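Local structure of dihydrocoumarin hydrolase, AncDHCH1 (Pseudomonas sp., 6C2C) at residues A[80-85]-A[134-139]; A[100-103]-A[108-111]; A[29-34]-A[277-282]. The protein probably hydrolyses the lactone dihydrocoumarin at a two-zinc site of the metallo-beta-lactamase type, and is related to methyl-parathion hydrolase. All coordinates share one frame; numbering follows the deposited sequence. Where two conformers were deposited one is given.

Contact 1: residues A[80-85]-A[134-139]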
# COMPACT_ATOMS: atom_id res chain seq x y z
N LEU A 80 13.18 -10.24 -8.46
CA LEU A 80 11.79 -10.25 -7.98
C LEU A 80 11.73 -9.30 -6.78
O LEU A 80 12.37 -9.54 -5.75
CB LEU A 80 11.35 -11.65 -7.58
CG LEU A 80 9.87 -11.78 -7.21
CD1 LEU A 80 8.90 -11.46 -8.41
CD2 LEU A 80 9.58 -13.21 -6.66
N VAL A 81 10.93 -8.23 -6.90
CA VAL A 81 10.88 -7.23 -5.84
C VAL A 81 9.44 -7.03 -5.42
O VAL A 81 8.51 -7.12 -6.20
CB VAL A 81 11.51 -5.91 -6.29
CG1 VAL A 81 12.97 -6.17 -6.72
CG2 VAL A 81 10.73 -5.35 -7.42
N LEU A 82 9.28 -6.81 -4.13
CA LEU A 82 7.95 -6.66 -3.54
C LEU A 82 7.90 -5.28 -2.91
O LEU A 82 8.77 -4.94 -2.07
CB LEU A 82 7.71 -7.74 -2.52
CG LEU A 82 6.43 -7.60 -1.69
CD1 LEU A 82 5.19 -7.60 -2.58
CD2 LEU A 82 6.32 -8.71 -0.62
N VAL A 83 6.89 -4.49 -3.29
CA VAL A 83 6.67 -3.14 -2.72
C VAL A 83 5.51 -3.23 -1.73
O VAL A 83 4.45 -3.58 -2.07
CB VAL A 83 6.29 -2.12 -3.78
CG1 VAL A 83 5.94 -0.81 -3.13
CG2 VAL A 83 7.46 -1.90 -4.73
N ASP A 84 5.89 -3.09 -0.48
CA ASP A 84 5.04 -3.22 0.70
C ASP A 84 4.67 -4.68 0.99
O ASP A 84 4.84 -5.48 0.15
CB ASP A 84 3.88 -2.29 0.70
CG ASP A 84 4.31 -0.83 0.95
OD1 ASP A 84 5.43 -0.62 1.41
OD2 ASP A 84 3.48 0.02 0.67
N THR A 85 4.18 -4.94 2.21
CA THR A 85 3.94 -6.33 2.61
C THR A 85 2.70 -6.60 3.41
O THR A 85 2.53 -7.64 3.90
CB THR A 85 5.10 -6.90 3.47
OG1 THR A 85 5.14 -6.25 4.73
CG2 THR A 85 6.49 -6.77 2.81
N ALA A 134 12.28 -13.70 9.73
CA ALA A 134 12.02 -13.09 8.42
C ALA A 134 11.09 -13.97 7.59
O ALA A 134 11.45 -15.10 7.25
CB ALA A 134 13.35 -12.85 7.68
N ALA A 135 9.92 -13.42 7.21
CA ALA A 135 9.05 -14.15 6.31
C ALA A 135 9.63 -14.28 4.92
O ALA A 135 9.20 -15.16 4.17
CB ALA A 135 7.68 -13.46 6.25
N PHE A 136 10.58 -13.41 4.56
CA PHE A 136 11.20 -13.44 3.23
C PHE A 136 12.67 -13.71 3.47
O PHE A 136 13.46 -12.77 3.71
CB PHE A 136 10.94 -12.12 2.51
CG PHE A 136 9.50 -11.85 2.26
CD1 PHE A 136 8.93 -12.33 1.11
CD2 PHE A 136 8.72 -11.16 3.19
CE1 PHE A 136 7.54 -12.13 0.85
CE2 PHE A 136 7.33 -10.93 2.92
CZ PHE A 136 6.76 -11.39 1.75
N PRO A 137 13.10 -14.98 3.47
CA PRO A 137 14.40 -15.32 4.07
C PRO A 137 15.59 -14.90 3.25
O PRO A 137 16.71 -14.88 3.80
CB PRO A 137 14.33 -16.85 4.19
CG PRO A 137 13.39 -17.28 3.10
CD PRO A 137 12.28 -16.19 3.20
N ASN A 138 15.41 -14.56 1.96
CA ASN A 138 16.52 -14.12 1.14
C ASN A 138 16.47 -12.64 0.83
O ASN A 138 17.43 -12.13 0.25
CB ASN A 138 16.60 -14.93 -0.17
CG ASN A 138 16.76 -16.44 0.11
OD1 ASN A 138 17.69 -16.84 0.84
ND2 ASN A 138 15.83 -17.26 -0.39
N ALA A 139 15.40 -11.93 1.20
CA ALA A 139 15.22 -10.57 0.72
C ALA A 139 16.07 -9.54 1.50
O ALA A 139 16.28 -9.66 2.72
CB ALA A 139 13.73 -10.19 0.81
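The Thr85 hydroxyl OG1 donates to the backbone oxygen of His124, a zinc ligand, while its methyl turns to the Phe136 ring. Phe136 is held as well: its backbone N is bonded to the Tyr178 hydroxyl on helix 162-180.

The contact itself is made by the Phe136 ring. CD2 of Leu82 approaches its far end obliquely, 3.6 Å from CZ and 3.9 Å from CE1 of Phe136. The two side chains cross at about a right angle. Leu82 has its CG anti to the backbone N (chi1 172°), which swings the side chain toward the ring, and chi2 (60°) turns the CD2 branch onto it. Thr85 CG2 lies on the same side of the ring plane as Leu82 CD2, 4.2 Å from CE2 of Phe136, and is also oblique. Ile115 of the neighbouring strand 114-116 and Pro109 add further apolar cover to the phenyl group.

Phe136 opens a type I turn that leads into edge strand 140-142. The turn is closed by a long bond from Ala139 N to Phe136 O, 3.3 Å. Across the contact, strand 80-83 runs into Asp84. Its carboxylate OD2 is bonded to ND1 of His124 and so helps to position this zinc ligand within the metallo-beta-lactamase fold. The meeting groups are all hydrocarbon and all three residues are buried, so the attraction across the contact is hydrophobic and dispersive.

Contact 2: residues A[100-103]-A[108-111]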
# COMPACT_ATOMS: atom_id res chain seq x y z
N ALA A 100 -0.95 -15.63 1.58
CA ALA A 100 -1.76 -16.59 0.82
C ALA A 100 -1.94 -16.13 -0.63
O ALA A 100 -1.94 -16.94 -1.58
CB ALA A 100 -3.13 -16.73 1.51
N ASN A 101 -2.05 -14.81 -0.84
CA ASN A 101 -2.29 -14.31 -2.20
C ASN A 101 -1.02 -14.34 -3.04
O ASN A 101 -1.09 -14.59 -4.23
CB ASN A 101 -2.91 -12.90 -2.08
CG ASN A 101 -4.35 -13.01 -1.67
OD1 ASN A 101 -4.98 -14.02 -2.05
ND2 ASN A 101 -4.89 -12.07 -0.88
N LEU A 102 0.15 -14.15 -2.40
CA LEU A 102 1.43 -14.34 -3.08
C LEU A 102 1.54 -15.78 -3.58
O LEU A 102 1.97 -16.03 -4.71
CB LEU A 102 2.58 -14.04 -2.12
CG LEU A 102 3.99 -14.17 -2.70
CD1 LEU A 102 4.20 -13.16 -3.86
CD2 LEU A 102 5.05 -14.02 -1.61
N LYS A 103 1.19 -16.74 -2.72
CA LYS A 103 1.23 -18.14 -3.12
C LYS A 103 0.26 -18.41 -4.26
O LYS A 103 0.60 -19.09 -5.23
CB LYS A 103 0.86 -19.02 -1.93
CG LYS A 103 0.87 -20.55 -2.17
CD LYS A 103 0.31 -21.29 -0.90
CE LYS A 103 0.29 -22.83 -1.05
NZ LYS A 103 1.68 -23.26 -1.00
N GLN A 108 6.83 -17.88 -4.20
CA GLN A 108 7.10 -18.23 -2.83
C GLN A 108 7.94 -17.16 -2.19
O GLN A 108 8.73 -16.50 -2.87
CB GLN A 108 7.87 -19.56 -2.72
CG GLN A 108 7.01 -20.79 -3.14
CD GLN A 108 6.90 -20.89 -4.65
OE1 GLN A 108 5.80 -20.70 -5.25
NE2 GLN A 108 8.03 -21.16 -5.29
N PRO A 109 7.80 -16.97 -0.86
CA PRO A 109 8.57 -15.90 -0.21
C PRO A 109 10.07 -15.99 -0.42
O PRO A 109 10.74 -14.93 -0.47
CB PRO A 109 8.18 -16.03 1.27
CG PRO A 109 6.87 -16.74 1.26
CD PRO A 109 6.95 -17.70 0.10
N GLU A 110 10.64 -17.18 -0.50
CA GLU A 110 12.07 -17.31 -0.67
C GLU A 110 12.55 -16.82 -2.03
O GLU A 110 13.75 -16.54 -2.19
CB GLU A 110 12.51 -18.77 -0.47
CG GLU A 110 12.05 -19.77 -1.55
CD GLU A 110 12.55 -21.25 -1.24
OE1 GLU A 110 11.99 -22.26 -1.79
OE2 GLU A 110 13.50 -21.40 -0.43
N GLN A 111 11.63 -16.58 -2.98
CA GLN A 111 12.03 -16.08 -4.27
C GLN A 111 12.21 -14.57 -4.33
O GLN A 111 12.76 -14.07 -5.32
CB GLN A 111 10.97 -16.48 -5.33
CG GLN A 111 10.86 -17.98 -5.46
CD GLN A 111 9.80 -18.38 -6.46
OE1 GLN A 111 8.66 -17.97 -6.34
NE2 GLN A 111 10.19 -19.18 -7.48
O HOH W 1 3.04 -20.71 -5.37
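Leu102 points its CD2 methyl at the flat side of the Pro109 ring. The methyl stands almost squarely over the pyrrolidine face. It lies 4.1 Å from Pro109 N and 4.4 Å from Pro109 CG, so the packing is easy rather than tight. The same methyl is 4.3 Å from the backbone C of Gln108. Leu102 has its CG anti to the backbone N (chi1 -179°), which carries the branch away from helix 98-104 and towards the proline. Phe136 and Tyr107 also pack on the leucine.

The polar side of the contact is bridged by water. One water donates to Lys103 O at 2.9 Å and to Gln108 OE1 at 2.8 Å. The Gln108 side chain starts out pointing away from the helix, but its amide end folds back to reach this water. The aliphatic chain of Lys103 runs outwards and leaves the water to its backbone oxygen.

The short 3-10 segment 109-111 is bracketed by two bonds between Gln108 and Gln111. Gln111 N donates to Gln108 O. In return Gln108 N donates to Gln111 OE1 at 2.8 Å, nearly straight at 164°, with the donor tilted 33° from the carbonyl plane. The second bond fixes the Gln111 amide against the start of the turn.

The contact lies on the return leg of a beta-alpha-beta crossover, from helix 98-104 to strand 114-116, which is parallel to strand 80-83. A methyl-to-ring contact supplies its apolar part, while a solvent molecule, and not a direct bond, joins the polar groups.

Contact 3: residues A[29-34]-A[277-282]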
# COMPACT_ATOMS: atom_id res chain seq x y z
N VAL A 29 3.88 -7.19 -13.28
CA VAL A 29 3.38 -6.61 -12.02
C VAL A 29 2.28 -7.52 -11.51
O VAL A 29 1.41 -7.98 -12.29
CB VAL A 29 2.86 -5.18 -12.24
CG1 VAL A 29 2.28 -4.67 -10.90
CG2 VAL A 29 3.97 -4.30 -12.72
N THR A 30 2.32 -7.85 -10.22
CA THR A 30 1.20 -8.55 -9.56
C THR A 30 0.76 -7.69 -8.38
O THR A 30 1.48 -7.59 -7.38
CB THR A 30 1.57 -9.98 -9.10
OG1 THR A 30 2.23 -10.72 -10.14
CG2 THR A 30 0.30 -10.73 -8.62
N ALA A 31 -0.42 -7.05 -8.48
CA ALA A 31 -1.03 -6.45 -7.30
C ALA A 31 -1.42 -7.55 -6.34
O ALA A 31 -2.01 -8.57 -6.75
CB ALA A 31 -2.28 -5.64 -7.70
N LEU A 32 -1.08 -7.39 -5.07
CA LEU A 32 -1.40 -8.35 -4.04
C LEU A 32 -2.30 -7.71 -3.00
O LEU A 32 -1.98 -6.64 -2.47
CB LEU A 32 -0.12 -8.88 -3.40
CG LEU A 32 0.85 -9.65 -4.32
CD1 LEU A 32 2.16 -9.90 -3.59
CD2 LEU A 32 0.24 -11.00 -4.69
N SER A 33 -3.39 -8.36 -2.68
CA SER A 33 -4.26 -7.84 -1.63
C SER A 33 -3.86 -8.40 -0.27
O SER A 33 -3.65 -9.63 -0.12
CB SER A 33 -5.69 -8.25 -1.94
OG SER A 33 -6.57 -7.89 -0.88
N ASP A 34 -3.78 -7.53 0.74
CA ASP A 34 -3.62 -8.03 2.07
C ASP A 34 -4.96 -8.25 2.78
O ASP A 34 -4.95 -8.65 3.96
CB ASP A 34 -2.77 -7.06 2.91
CG ASP A 34 -2.27 -7.70 4.20
OD1 ASP A 34 -1.69 -8.82 4.13
OD2 ASP A 34 -2.41 -7.06 5.27
N PRO A 277 -7.49 -3.62 -7.41
CA PRO A 277 -6.04 -3.67 -7.27
C PRO A 277 -5.38 -2.29 -7.16
O PRO A 277 -4.12 -2.22 -7.05
CB PRO A 277 -5.60 -4.40 -8.58
CG PRO A 277 -6.61 -3.85 -9.60
CD PRO A 277 -7.92 -3.91 -8.82
N GLY A 278 -6.17 -1.22 -7.16
CA GLY A 278 -5.59 0.08 -6.88
C GLY A 278 -4.70 0.64 -7.96
O GLY A 278 -3.90 1.53 -7.67
N ILE A 279 -4.92 0.25 -9.22
CA ILE A 279 -4.03 0.62 -10.33
C ILE A 279 -4.88 1.38 -11.36
O ILE A 279 -5.94 0.88 -11.77
CB ILE A 279 -3.35 -0.62 -10.99
CG1 ILE A 279 -2.40 -1.34 -10.04
CG2 ILE A 279 -2.54 -0.17 -12.18
CD1 ILE A 279 -1.88 -2.68 -10.55
N GLY A 280 -4.38 2.52 -11.85
CA GLY A 280 -5.15 3.25 -12.84
C GLY A 280 -4.39 4.49 -13.26
O GLY A 280 -3.27 4.74 -12.83
N HIS A 281 -5.02 5.24 -14.14
CA HIS A 281 -4.54 6.54 -14.57
C HIS A 281 -5.28 7.63 -13.81
O HIS A 281 -6.29 7.40 -13.10
CB HIS A 281 -4.80 6.71 -16.07
CG HIS A 281 -3.92 5.88 -16.94
ND1 HIS A 281 -4.26 4.62 -17.40
CD2 HIS A 281 -2.71 6.16 -17.48
CE1 HIS A 281 -3.29 4.16 -18.15
NE2 HIS A 281 -2.34 5.07 -18.20
N ILE A 282 -4.73 8.85 -13.92
CA ILE A 282 -5.30 10.04 -13.30
C ILE A 282 -5.44 11.12 -14.37
O ILE A 282 -4.53 11.33 -15.17
CB ILE A 282 -4.40 10.51 -12.13
CG1 ILE A 282 -4.54 9.52 -10.99
CG2 ILE A 282 -4.85 11.85 -11.62
CD1 ILE A 282 -3.74 9.98 -9.70
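Val29 reaches towards the 277-282 segment, but its CG1 is 4.6 Å from CD1 of Ile279, at the margin of contact. Thr30 turns to the other side of the strand, where its OG1 is bonded to Arg21 NH1. Ala31 carries the contact. Its CB sits 3.7 Å from CB of Pro277 and 3.9 Å from the Pro277 carbonyl O. The same methyl is 4.1 Å from CD1 of Ile279. CG1 of Ile279 lies anti to the carbonyl carbon (chi1 -65°) and CD1 extends onward (chi2 171°), which brings the tip of the chain to the alanine.

Strand 27-39 belongs to one sheet and strand 279-285 to the other. Ala31 therefore joins the two sheets of the metallo-beta-lactamase sandwich. Pro277, which follows a cis peptide, and Gly278, with positive phi (71°), shape the approach to the second strand. The Pro277 oxygen is bonded to the Tyr72 hydroxyl, and Tyr72 also packs on both Ala31 and Ile279.

Leu32 faces away again, to the same side as Thr30. Asp34 ends the segment with a carboxylate gripped by three backbone N-H groups: Ala87 and Gly96 on OD2, Leu98 on OD1.

Overall arrangement
Contacts 1 and 2 are neighbours, with centres about 9 Å apart. Leu80 CD2 of contact 1 packs 3.6 Å from Gln111 O of contact 2, and Asn138 ND2 lies 2.8 Å from Glu110 O, probably as a hydrogen bond. Contact 3 is farther off, its centre about 18 Å from that of contact 1 and 17 Å from that of contact 2. Leu32 links all three: its CD1 is 3.9 Å from both Leu82 CD1 and Leu102 CD1. A probable hydrogen bond from Asn101 ND2 to Ser33 O, 2.8 Å, also ties contact 2 to contact 3. Contact 1 stands back from the metal site: the Thr85 side chain is about 11 Å from a zinc ion and connects to the site through His124.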